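PDB 3ZTV: NAD nucleotidase from Haemophilus influenzae, which degrades NAD to adenosine and nicotinamide riboside, combining pyrophosphatase and nucleotidase activities with a broad range of nucleotide substrates. Local coordinates for residues 19-24 against 84-89; 70-73 against 77-80; 90-95 against 336-341; 102-105 against 111-114; 161-166 against 224-229. All coordinates share one frame; numbering follows the deposited sequence.

How the contacts relate
Contacts 1, 2, 4 and 5 illustrate how loops far apart in sequence build one dinuclear zinc site. Residues 19-24, 70-73 and 102-105 follow the parallel strands 11-18, 63-67 and 97-99 of the seven-stranded sheet, whereas residues 224-229 leave strand 221-224 of the six-stranded sheet, so the metals sit where loops of both sheets meet. Along the chain contact 2 is nested within contact 1, and contacts 4 and 5 lie inside the long loop closed by contact 3. Centres of contacts 1 and 2 are about 6 Å apart. Contact 3 shares helix 84-93 with contact 1 but is remote from the metals, its centre about 26 Å from that of contact 5.

Contact 1: 19-24 against 84-89; sequences NDHHSY and SADAAV. With ZN (zinc ion), chain C.
A type I' beta turn from His21 to Tyr24 brings Ser23 up to Asp86 on helix 84-93, with Ser23 CA and Asp86 CA 6.2 Å apart. The Asp86 carboxylate is divided between two donors of the turn, one to each oxygen. His21 NE2 donates to Asp86 OD1 at 2.8 Å, a bent bond (145° at the hydrogen) that meets the oxygen on its anti side; the ring and carboxylate planes are inclined at 57°. Ser23 OG donates to Asp86 OD2 at 2.7 Å from the syn side. His21 can reach the helix because its CG is set between the backbone N and the carbonyl carbon (chi1 87°). Its ND1 is hydrogen-bonded to His67, so both ring nitrogens are engaged and the imidazole is held against rotation. Flanking His21 in sequence, Asp20 OD1 and His22 NE2 bind a zinc ion, at 2.0 Å and 2.1 Å. Asp86 thus ties the turn to the helix through residues next to the metal ligands Asp20 and His22, without touching a ligand itself. The turn follows strand 11-18, the middle strand of the seven-stranded sheet, while helix 84-93 in turn packs through Ala85 and Ala88 on Tyr346 of helix 337-353.

Contact 2: 70-73 against 77-80; sequences DAIT and YFTL. With ZN (zinc ion), chain C; ZN (zinc ion), chain B.
The Phe78 ring is received by two consecutive residues, Ile72 and Thr73, which meet different parts of it. Thr73 CG2 stands over one face, displaced toward the rim, in a CH-pi contact 4.1 Å from the centroid of the Phe78 ring and 17° off its normal. Ile72 approaches obliquely: Ile72 CB lies 3.7 Å from Phe78 CD1, and Ile72 CD1 touches Phe78 CE1 at 3.7 Å. One step outward, Thr73 OG1 donates to Ile72 O at 2.7 Å, in the carbonyl plane and on a lone pair. With OG1 placed between the backbone N and the carbonyl carbon (chi1 81°) to make this bond, the methyl is the branch presented to the ring. The Thr73 backbone is held by the turn of contact 1, its N bonded to Ser23 OG and its O to His22 ND1. At the other end of the loop, Asp70 OD2 bridges both metals, at 2.1 Å from the chain B zinc and 2.4 Å from the chain C zinc, while Asp70 OD1 is hydrogen-bonded to His103 N. A single aspartate oxygen joining two metal ions, with a water ligand also between them, is the hallmark of the dinuclear centre of calcineurin-like phosphoesterases.

Contact 3: 90-95 against 336-341; sequences MNAGNF and DAKTDK
Between residues 90-95 and 336-341 the backbones come nearest at Ala92 and Thr339, whose CA atoms are 6.6 Å apart. The direct contact is purely van der Waals. Ala92 CB points at the other helix and touches Thr339 OG1 at 3.9 Å, while Lys338 CE comes within 4.0 Å of Ala92 CB. In the lysine, the bend at the third torsion (chi3 65°) brings CE, the carbon next to the ammonium group, up to the Ala92 methyl. Polar linkage across the gap is indirect: water 2 sits 2.8 Å from Ala92 O and equally 2.8 Å from Asp336 OD2, next to both segments. A third group of interactions secures the start of helix 337-353. Asp336 is its N-cap, and Asp336 OD2 accepts from Thr339 N at 3.0 Å, from above the carboxylate plane, and from Thr339 OG1 at 2.7 Å through the anti lone pair. Asp336 OD2 is thus gripped by two donors of Thr339; the hydroxyl that Ala92 packs against is held by its bond to this oxygen and by Asn50 ND2. Helix 46-59 borders both partners, since Asn50 touches Ala92 while Ala51 and Asn54 touch Asp336. Helix 84-93 belongs to the crossover between the parallel strands 63-67 and 97-99; helix 337-353 follows strand 330-332, the outermost strand at the other end of the same sheet.

Contact 4: 102-105 against 111-114; sequences NHEF and GLLK. With ZN (zinc ion), chain B.
Leu112 points from helix 108-116 at the preceding 3-10 turn and divides its two methyl groups between Phe105 and Glu104. CG is anti to the backbone N (chi1 -179°), carrying the branch point toward the turn, and the second torsion then sets CD2 over one face of the Phe105 ring. Leu112 CD2 is 4.0 Å from the centroid of the Phe105 ring, 26° off the normal and shifted toward the rim, where Phe105 CZ and CE1 are its closest atoms; this is a CH-pi contact. The other methyl, Leu112 CD1, rests 3.9 Å from Glu104 CB, and Leu112 CB packs 3.4 Å from the carbonyl oxygen Glu104 O. The turn is the Gly-Asn-His-Glu signature of the calcineurin-like phosphoesterases, in which Asn102 ligates the chain B zinc while Glu104, through its CB and CG, and Phe105, through the end of its ring, touch Leu112 of the helix that follows. Glu104 is two-sided: its CB and CG pack on the leucine, whereas the bend at chi2 (69°) turns the carboxylate away from it. There Glu104 OE1 is bonded to Gly101 N and Asp70 N, and OE2 to Ile72 N. The buried carboxylate therefore ties the Asn102 loop to the loop of the bridging Asp70. Phe105 also packs against Thr164 of helix 162-167 and against Ser168 and Pro170, while its backbone N closes the turn onto Asn102 O at 3.2 Å.

Contact 5: 161-166 against 224-229; sequences VNKTVN and TGDSHY. With ZN (zinc ion), chain B.
Lys163 and Asp226 approach from opposite directions, and the lysine reaches across from helix 162-167 to a carboxylate that also binds zinc. From CB, which points at the other segment, CG continues anti to the backbone N (chi1 -179°) and the second torsion is likewise extended, so the first part of the chain serves to span the gap between backbones whose nearest CA atoms, Lys163 CA and Asp226 CA, are 9.9 Å apart. The side chain also lies against that of Asn102, another ligand of the same metal. Contact with the carboxylate begins at Lys163 CD, which lies 3.7 Å from Asp226 OD1 and at a similar distance from OD2. There the chain bends (chi3 -70°), bringing Lys163 CE to 3.6 Å from Asp226 OD2. The tip completes the contact: Lys163 NZ donates to Asp226 OD2 at 2.9 Å, a salt bridge that meets the oxygen on its syn side, 19° out of the carboxylate plane. The other oxygen is committed to the metal, with Asp226 OD1 bound to the chain B zinc at 2.1 Å. Asp226 is further positioned through its backbone: its N is bonded to Asp20 OD2, and water 1, a ligand of both zinc ions, donates to Asp226 O at 3.1 Å. The two carboxylate oxygens thus have separate tasks, one facing a metal and the other an ammonium group. Such a division would limit rotation of the carboxylate about its CB-CG bond, and the lysine probably draws some negative charge toward OD2 and so tempers what OD1 offers the zinc.

Contact 1: 19-24 against 84-89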
# COMPACT_ATOMS: atom_id res chain seq x y z
N ASN A 19 -1.79 26.65 7.30
CA ASN A 19 -1.50 25.30 7.77
C ASN A 19 -0.61 25.38 9.00
O ASN A 19 0.13 26.35 9.18
CB ASN A 19 -0.77 24.48 6.70
CG ASN A 19 0.55 25.12 6.30
OD1 ASN A 19 1.63 24.75 6.80
ND2 ASN A 19 0.48 26.08 5.39
N ASP A 20 -0.70 24.37 9.87
CA ASP A 20 0.27 24.19 10.94
C ASP A 20 0.35 25.41 11.87
O ASP A 20 1.43 25.86 12.27
CB ASP A 20 1.65 23.86 10.37
CG ASP A 20 1.68 22.51 9.69
OD1 ASP A 20 1.88 21.47 10.38
OD2 ASP A 20 1.49 22.46 8.46
N HIS A 21 -0.80 25.95 12.23
CA HIS A 21 -0.77 27.06 13.18
C HIS A 21 -0.36 26.65 14.60
O HIS A 21 0.15 27.49 15.35
CB HIS A 21 -2.03 27.97 13.11
CG HIS A 21 -3.18 27.54 13.97
ND1 HIS A 21 -4.23 26.78 13.49
CD2 HIS A 21 -3.50 27.86 15.25
CE1 HIS A 21 -5.12 26.61 14.46
NE2 HIS A 21 -4.70 27.26 15.53
N HIS A 22 -0.53 25.38 14.94
CA HIS A 22 0.03 24.82 16.19
C HIS A 22 -0.30 25.67 17.42
O HIS A 22 0.57 25.95 18.26
CB HIS A 22 1.54 24.64 16.05
CG HIS A 22 1.93 23.41 15.27
ND1 HIS A 22 1.89 22.14 15.80
CD2 HIS A 22 2.41 23.28 14.01
CE1 HIS A 22 2.30 21.27 14.89
NE2 HIS A 22 2.64 21.94 13.80
N SER A 23 -1.55 26.13 17.50
CA SER A 23 -2.02 26.87 18.66
C SER A 23 -1.34 28.22 18.87
O SER A 23 -1.40 28.77 19.98
CB SER A 23 -1.96 26.00 19.93
OG SER A 23 -2.76 24.84 19.79
N TYR A 24 -0.73 28.77 17.82
CA TYR A 24 -0.13 30.11 17.89
C TYR A 24 -1.22 31.16 17.68
O TYR A 24 -1.39 31.70 16.57
CB TYR A 24 1.00 30.28 16.87
CG TYR A 24 2.32 29.74 17.35
CD1 TYR A 24 2.53 28.37 17.46
CD2 TYR A 24 3.35 30.60 17.71
CE1 TYR A 24 3.74 27.87 17.91
CE2 TYR A 24 4.57 30.11 18.16
CZ TYR A 24 4.76 28.74 18.25
OH TYR A 24 5.97 28.27 18.70
N SER A 84 -10.21 24.10 22.66
CA SER A 84 -11.36 24.99 22.56
C SER A 84 -10.98 26.39 22.07
O SER A 84 -11.77 27.04 21.38
CB SER A 84 -12.12 25.08 23.88
OG SER A 84 -11.36 25.73 24.87
N ALA A 85 -9.79 26.87 22.42
CA ALA A 85 -9.34 28.18 21.95
C ALA A 85 -9.07 28.14 20.45
O ALA A 85 -9.45 29.06 19.71
CB ALA A 85 -8.10 28.62 22.71
N ASP A 86 -8.44 27.06 19.99
CA ASP A 86 -8.18 26.88 18.57
C ASP A 86 -9.48 26.76 17.80
O ASP A 86 -9.64 27.38 16.75
CB ASP A 86 -7.28 25.66 18.35
CG ASP A 86 -5.88 25.89 18.85
OD1 ASP A 86 -5.19 26.76 18.28
OD2 ASP A 86 -5.47 25.22 19.82
N ALA A 87 -10.42 25.97 18.31
CA ALA A 87 -11.72 25.85 17.66
C ALA A 87 -12.41 27.20 17.54
O ALA A 87 -13.01 27.51 16.50
CB ALA A 87 -12.62 24.83 18.38
N ALA A 88 -12.33 28.01 18.59
CA ALA A 88 -12.99 29.31 18.61
C ALA A 88 -12.46 30.24 17.52
O ALA A 88 -13.23 30.89 16.79
CB ALA A 88 -12.86 29.95 19.99
N VAL A 89 -11.15 30.34 17.41
CA VAL A 89 -10.57 31.25 16.41
C VAL A 89 -10.74 30.71 14.99
O VAL A 89 -10.94 31.48 14.04
CB VAL A 89 -9.12 31.67 16.73
CG1 VAL A 89 -9.04 32.40 18.09
CG2 VAL A 89 -8.17 30.48 16.69
ZN ZN C . 3.01 20.98 11.95
O HOH W 1 3.81 19.16 11.39

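Contact 2: 70-73 against 77-80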
# COMPACT_ATOMS: atom_id res chain seq x y z
N ASP A 70 -2.79 20.32 11.61
CA ASP A 70 -2.04 20.73 12.80
C ASP A 70 -2.50 22.11 13.30
O ASP A 70 -1.72 23.07 13.45
CB ASP A 70 -0.53 20.75 12.57
CG ASP A 70 0.12 19.37 12.64
OD1 ASP A 70 -0.55 18.35 12.94
OD2 ASP A 70 1.35 19.34 12.40
N ALA A 71 -3.80 22.18 13.56
CA ALA A 71 -4.38 23.29 14.27
C ALA A 71 -3.87 23.32 15.71
O ALA A 71 -3.64 24.40 16.25
CB ALA A 71 -5.89 23.18 14.25
N ILE A 72 -3.69 22.14 16.31
CA ILE A 72 -3.42 22.06 17.75
C ILE A 72 -2.02 21.60 18.13
O ILE A 72 -1.36 20.90 17.36
CB ILE A 72 -4.46 21.18 18.48
CG1 ILE A 72 -4.49 19.75 17.91
CG2 ILE A 72 -5.83 21.83 18.45
CD1 ILE A 72 -5.24 18.78 18.82
N THR A 73 -1.61 22.03 19.33
CA THR A 73 -0.36 21.71 20.02
C THR A 73 0.76 22.63 19.61
O THR A 73 0.98 22.88 18.42
CB THR A 73 0.10 20.21 19.93
OG1 THR A 73 0.77 19.96 18.69
CG2 THR A 73 -1.06 19.26 20.13
N TYR A 77 -1.95 27.71 24.72
CA TYR A 77 -3.32 27.87 24.22
C TYR A 77 -3.96 26.52 23.89
O TYR A 77 -5.18 26.40 23.92
CB TYR A 77 -3.38 28.81 23.01
CG TYR A 77 -3.32 30.27 23.39
CD1 TYR A 77 -4.41 30.90 23.99
CD2 TYR A 77 -2.19 31.04 23.15
CE1 TYR A 77 -4.37 32.24 24.34
CE2 TYR A 77 -2.13 32.39 23.50
CZ TYR A 77 -3.24 32.98 24.09
OH TYR A 77 -3.21 34.31 24.46
N PHE A 78 -3.15 25.51 23.58
CA PHE A 78 -3.69 24.17 23.48
C PHE A 78 -3.82 23.53 24.86
O PHE A 78 -4.90 23.10 25.26
CB PHE A 78 -2.85 23.23 22.61
CG PHE A 78 -3.34 21.83 22.67
CD1 PHE A 78 -4.57 21.52 22.14
CD2 PHE A 78 -2.65 20.86 23.38
CE1 PHE A 78 -5.07 20.24 22.23
CE2 PHE A 78 -3.16 19.58 23.48
CZ PHE A 78 -4.37 19.27 22.90
N THR A 79 -2.69 23.46 25.57
CA THR A 79 -2.59 22.74 26.83
C THR A 79 -3.66 23.11 27.85
O THR A 79 -4.23 22.24 28.49
CB THR A 79 -1.21 22.99 27.45
OG1 THR A 79 -0.20 22.77 26.45
CG2 THR A 79 -0.97 22.07 28.65
N LEU A 80 -3.95 24.40 27.98
CA LEU A 80 -4.84 24.85 29.04
C LEU A 80 -6.30 24.86 28.64
O LEU A 80 -7.18 25.04 29.49
CB LEU A 80 -4.41 26.23 29.54
CG LEU A 80 -2.99 26.25 30.10
CD1 LEU A 80 -2.55 27.67 30.43
CD2 LEU A 80 -2.88 25.36 31.32
ZN ZN C . 3.01 20.98 11.95
ZN ZN B . 2.22 18.01 10.95
O HOH W 1 3.81 19.16 11.39

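Contact 3: 90-95 against 336-341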
# COMPACT_ATOMS: atom_id res chain seq x y z
N MET A 90 -10.69 29.39 14.83
CA MET A 90 -10.96 28.77 13.53
C MET A 90 -12.39 29.02 13.09
O MET A 90 -12.65 29.39 11.94
CB MET A 90 -10.67 27.27 13.59
CG MET A 90 -9.19 26.94 13.71
SD MET A 90 -8.85 25.22 14.14
CE MET A 90 -9.12 24.38 12.57
N ASN A 91 -13.34 28.85 14.01
CA ASN A 91 -14.74 29.13 13.71
C ASN A 91 -14.91 30.57 13.25
O ASN A 91 -15.65 30.85 12.31
CB ASN A 91 -15.61 28.86 14.94
CG ASN A 91 -15.81 27.38 15.20
OD1 ASN A 91 -15.53 26.53 14.35
ND2 ASN A 91 -16.31 27.06 16.39
N ALA A 92 -14.20 31.49 13.91
CA ALA A 92 -14.30 32.92 13.59
C ALA A 92 -13.73 33.25 12.21
O ALA A 92 -14.06 34.30 11.64
CB ALA A 92 -13.61 33.75 14.67
N GLY A 93 -12.88 32.38 11.68
CA GLY A 93 -12.34 32.55 10.35
C GLY A 93 -13.21 31.97 9.24
O GLY A 93 -12.93 32.19 8.06
N ASN A 94 -14.25 31.23 9.61
CA ASN A 94 -15.18 30.66 8.63
C ASN A 94 -14.47 29.94 7.48
O ASN A 94 -14.80 30.13 6.30
CB ASN A 94 -16.12 31.75 8.09
CG ASN A 94 -17.07 32.26 9.16
OD1 ASN A 94 -16.97 33.40 9.60
ND2 ASN A 94 -17.99 31.40 9.58
N PHE A 95 -13.51 29.10 7.83
CA PHE A 95 -12.90 28.19 6.87
C PHE A 95 -13.95 27.29 6.22
O PHE A 95 -14.91 26.89 6.89
CB PHE A 95 -11.87 27.32 7.58
CG PHE A 95 -10.65 28.06 8.03
CD1 PHE A 95 -10.61 28.72 9.26
CD2 PHE A 95 -9.54 28.11 7.22
CE1 PHE A 95 -9.48 29.41 9.65
CE2 PHE A 95 -8.41 28.81 7.62
CZ PHE A 95 -8.38 29.45 8.83
N ASP A 336 -8.74 41.57 13.42
CA ASP A 336 -10.17 41.30 13.30
C ASP A 336 -10.82 41.52 14.65
O ASP A 336 -10.38 40.95 15.65
CB ASP A 336 -10.38 39.85 12.86
CG ASP A 336 -11.84 39.47 12.78
OD1 ASP A 336 -12.59 40.12 12.03
OD2 ASP A 336 -12.25 38.52 13.49
N ALA A 337 -11.86 42.34 14.69
CA ALA A 337 -12.50 42.71 15.96
C ALA A 337 -13.01 41.50 16.74
O ALA A 337 -12.75 41.37 17.94
CB ALA A 337 -13.63 43.71 15.71
N LYS A 338 -13.73 40.61 16.07
CA LYS A 338 -14.24 39.42 16.74
C LYS A 338 -13.10 38.56 17.31
O LYS A 338 -13.16 38.11 18.46
CB LYS A 338 -15.12 38.59 15.79
CG LYS A 338 -15.64 37.30 16.39
CD LYS A 338 -16.87 36.78 15.63
CE LYS A 338 -16.53 36.39 14.20
NZ LYS A 338 -17.72 35.81 13.50
N THR A 339 -12.07 38.34 16.51
CA THR A 339 -10.96 37.50 16.93
C THR A 339 -10.16 38.17 18.05
O THR A 339 -9.70 37.49 18.97
CB THR A 339 -10.05 37.12 15.74
OG1 THR A 339 -10.86 36.55 14.71
CG2 THR A 339 -9.00 36.11 16.17
N ASP A 340 -10.02 39.49 18.00
CA ASP A 340 -9.39 40.24 19.09
C ASP A 340 -10.10 40.01 20.42
O ASP A 340 -9.47 39.86 21.46
CB ASP A 340 -9.41 41.74 18.79
CG ASP A 340 -8.36 42.16 17.78
OD1 ASP A 340 -7.36 41.44 17.60
OD2 ASP A 340 -8.53 43.25 17.18
N LYS A 341 -11.43 40.00 20.39
CA LYS A 341 -12.23 39.76 21.59
C LYS A 341 -12.00 38.35 22.14
O LYS A 341 -11.83 38.17 23.36
CB LYS A 341 -13.71 39.97 21.29
CG LYS A 341 -14.11 41.43 21.05
CD LYS A 341 -15.57 41.56 20.62
CE LYS A 341 -16.43 40.43 21.18
NZ LYS A 341 -16.44 40.40 22.67
O HOH W 2 -13.96 37.07 11.79

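Contact 4: 102-105 against 111-114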
# COMPACT_ATOMS: atom_id res chain seq x y z
N ASN A 102 -1.03 15.44 11.89
CA ASN A 102 -0.50 14.42 12.78
C ASN A 102 -0.70 14.77 14.24
O ASN A 102 -1.05 13.90 15.05
CB ASN A 102 0.98 14.08 12.48
CG ASN A 102 1.89 15.30 12.49
OD1 ASN A 102 1.58 16.30 11.87
ND2 ASN A 102 3.02 15.21 13.17
N HIS A 103 -0.52 16.03 14.59
CA HIS A 103 -0.64 16.43 15.99
C HIS A 103 -2.07 16.45 16.50
O HIS A 103 -2.30 16.48 17.70
CB HIS A 103 0.05 17.77 16.24
CG HIS A 103 1.54 17.68 16.28
ND1 HIS A 103 2.33 17.88 15.18
CD2 HIS A 103 2.38 17.40 17.30
CE1 HIS A 103 3.60 17.74 15.52
NE2 HIS A 103 3.66 17.44 16.80
N GLU A 104 -3.04 16.38 15.59
CA GLU A 104 -4.43 16.25 16.00
C GLU A 104 -4.65 15.00 16.87
O GLU A 104 -5.62 14.94 17.63
CB GLU A 104 -5.36 16.23 14.78
CG GLU A 104 -5.96 17.60 14.43
CD GLU A 104 -4.94 18.60 13.91
OE1 GLU A 104 -4.19 18.26 12.98
OE2 GLU A 104 -4.90 19.74 14.40
N PHE A 105 -3.74 14.02 16.78
CA PHE A 105 -3.85 12.79 17.57
C PHE A 105 -2.92 12.73 18.79
O PHE A 105 -2.84 11.69 19.45
CB PHE A 105 -3.62 11.57 16.66
CG PHE A 105 -4.75 11.32 15.70
CD1 PHE A 105 -5.88 10.62 16.11
CD2 PHE A 105 -4.69 11.78 14.39
CE1 PHE A 105 -6.93 10.39 15.23
CE2 PHE A 105 -5.74 11.55 13.51
CZ PHE A 105 -6.85 10.84 13.93
N GLY A 111 -8.48 13.41 22.91
CA GLY A 111 -8.05 14.78 22.66
C GLY A 111 -8.59 15.33 21.35
O GLY A 111 -8.96 16.50 21.28
N LEU A 112 -8.65 14.51 20.31
CA LEU A 112 -9.17 14.99 19.04
C LEU A 112 -10.66 15.29 19.16
O LEU A 112 -11.15 16.28 18.62
CB LEU A 112 -8.91 13.99 17.91
CG LEU A 112 -9.40 14.43 16.53
CD1 LEU A 112 -8.96 15.86 16.21
CD2 LEU A 112 -8.92 13.45 15.46
N LEU A 113 -11.39 14.44 19.88
CA LEU A 113 -12.80 14.68 20.08
C LEU A 113 -13.05 16.05 20.73
O LEU A 113 -14.00 16.74 20.38
CB LEU A 113 -13.42 13.56 20.92
CG LEU A 113 -14.94 13.60 21.04
CD1 LEU A 113 -15.61 13.45 19.68
CD2 LEU A 113 -15.42 12.51 22.00
N LYS A 114 -12.18 16.44 21.66
CA LYS A 114 -12.34 17.72 22.36
C LYS A 114 -12.14 18.92 21.43
O LYS A 114 -12.72 19.98 21.65
CB LYS A 114 -11.39 17.81 23.56
CG LYS A 114 -11.77 16.89 24.70
CD LYS A 114 -10.80 17.03 25.87
CE LYS A 114 -10.80 18.45 26.40
NZ LYS A 114 -9.82 18.63 27.51
ZN ZN B . 2.22 18.01 10.95
O HOH W 1 3.81 19.16 11.39

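Contact 5: 161-166 against 224-229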
# COMPACT_ATOMS: atom_id res chain seq x y z
N VAL A 161 0.80 9.35 7.21
CA VAL A 161 0.50 8.06 7.84
C VAL A 161 1.52 7.65 8.91
O VAL A 161 1.20 7.64 10.10
CB VAL A 161 0.31 6.94 6.79
CG1 VAL A 161 0.16 5.59 7.47
CG2 VAL A 161 -0.91 7.24 5.92
N ASN A 162 2.73 7.28 8.50
CA ASN A 162 3.73 6.76 9.44
C ASN A 162 4.00 7.72 10.60
O ASN A 162 4.07 7.32 11.76
CB ASN A 162 5.04 6.43 8.72
CG ASN A 162 4.92 5.27 7.76
OD1 ASN A 162 4.01 4.45 7.85
ND2 ASN A 162 5.86 5.18 6.83
N LYS A 163 4.14 9.01 10.30
CA LYS A 163 4.43 10.00 11.33
C LYS A 163 3.32 10.05 12.39
O LYS A 163 3.59 10.17 13.59
CB LYS A 163 4.63 11.38 10.69
CG LYS A 163 4.96 12.46 11.71
CD LYS A 163 5.22 13.80 11.03
CE LYS A 163 6.53 13.79 10.24
NZ LYS A 163 6.90 15.17 9.80
N THR A 164 2.07 9.94 11.96
CA THR A 164 0.93 9.97 12.88
C THR A 164 0.87 8.69 13.71
O THR A 164 0.77 8.74 14.94
CB THR A 164 -0.40 10.20 12.13
OG1 THR A 164 -0.31 11.40 11.36
CG2 THR A 164 -1.57 10.33 13.12
N VAL A 165 0.95 7.55 13.04
CA VAL A 165 0.87 6.26 13.71
C VAL A 165 2.01 6.08 14.71
O VAL A 165 1.80 5.62 15.84
CB VAL A 165 0.86 5.11 12.68
CG1 VAL A 165 1.06 3.75 13.36
CG2 VAL A 165 -0.44 5.13 11.90
N ASN A 166 3.22 6.48 14.31
CA ASN A 166 4.41 6.23 15.10
C ASN A 166 4.65 7.30 16.17
O ASN A 166 4.98 6.99 17.31
CB ASN A 166 5.65 6.11 14.20
CG ASN A 166 5.62 4.87 13.31
OD1 ASN A 166 5.00 3.86 13.66
ND2 ASN A 166 6.29 4.95 12.17
N THR A 224 -0.86 22.11 0.98
CA THR A 224 0.02 21.30 1.82
C THR A 224 0.13 21.74 3.28
O THR A 224 0.13 22.95 3.59
CB THR A 224 1.44 21.31 1.21
OG1 THR A 224 1.39 20.72 -0.10
CG2 THR A 224 2.45 20.57 2.05
N GLY A 225 0.24 20.74 4.15
CA GLY A 225 0.71 20.94 5.51
C GLY A 225 1.72 19.89 5.91
O GLY A 225 1.96 18.93 5.17
N ASP A 226 2.30 20.10 7.09
CA ASP A 226 3.23 19.21 7.81
C ASP A 226 4.69 19.58 7.77
O ASP A 226 5.40 19.39 8.77
CB ASP A 226 3.07 17.71 7.50
CG ASP A 226 3.83 16.82 8.49
OD1 ASP A 226 3.51 16.82 9.70
OD2 ASP A 226 4.78 16.11 8.09
N SER A 227 5.16 20.06 6.62
CA SER A 227 6.58 20.39 6.46
C SER A 227 6.97 21.79 6.96
O SER A 227 8.15 22.04 7.20
CB SER A 227 7.01 20.19 4.99
OG SER A 227 5.98 20.52 4.05
N HIS A 228 6.00 22.68 7.14
CA HIS A 228 6.25 24.02 7.68
C HIS A 228 7.13 24.88 6.73
O HIS A 228 7.77 25.85 7.15
CB HIS A 228 6.96 23.95 9.05
CG HIS A 228 6.13 23.46 10.21
ND1 HIS A 228 5.04 22.62 10.12
CD2 HIS A 228 6.30 23.70 11.53
CE1 HIS A 228 4.57 22.38 11.33
NE2 HIS A 228 5.31 23.03 12.21
N TYR A 229 7.17 24.54 5.44
CA TYR A 229 8.00 25.28 4.49
C TYR A 229 7.36 26.59 4.06
O TYR A 229 6.17 26.64 3.70
CB TYR A 229 8.24 24.47 3.22
CG TYR A 229 9.11 23.24 3.36
CD1 TYR A 229 9.92 23.04 4.47
CD2 TYR A 229 9.12 22.27 2.36
CE1 TYR A 229 10.72 21.90 4.57
CE2 TYR A 229 9.92 21.15 2.44
CZ TYR A 229 10.70 20.96 3.55
OH TYR A 229 11.49 19.83 3.64
ZN ZN B . 2.22 18.01 10.95
O HOH W 1 3.81 19.16 11.39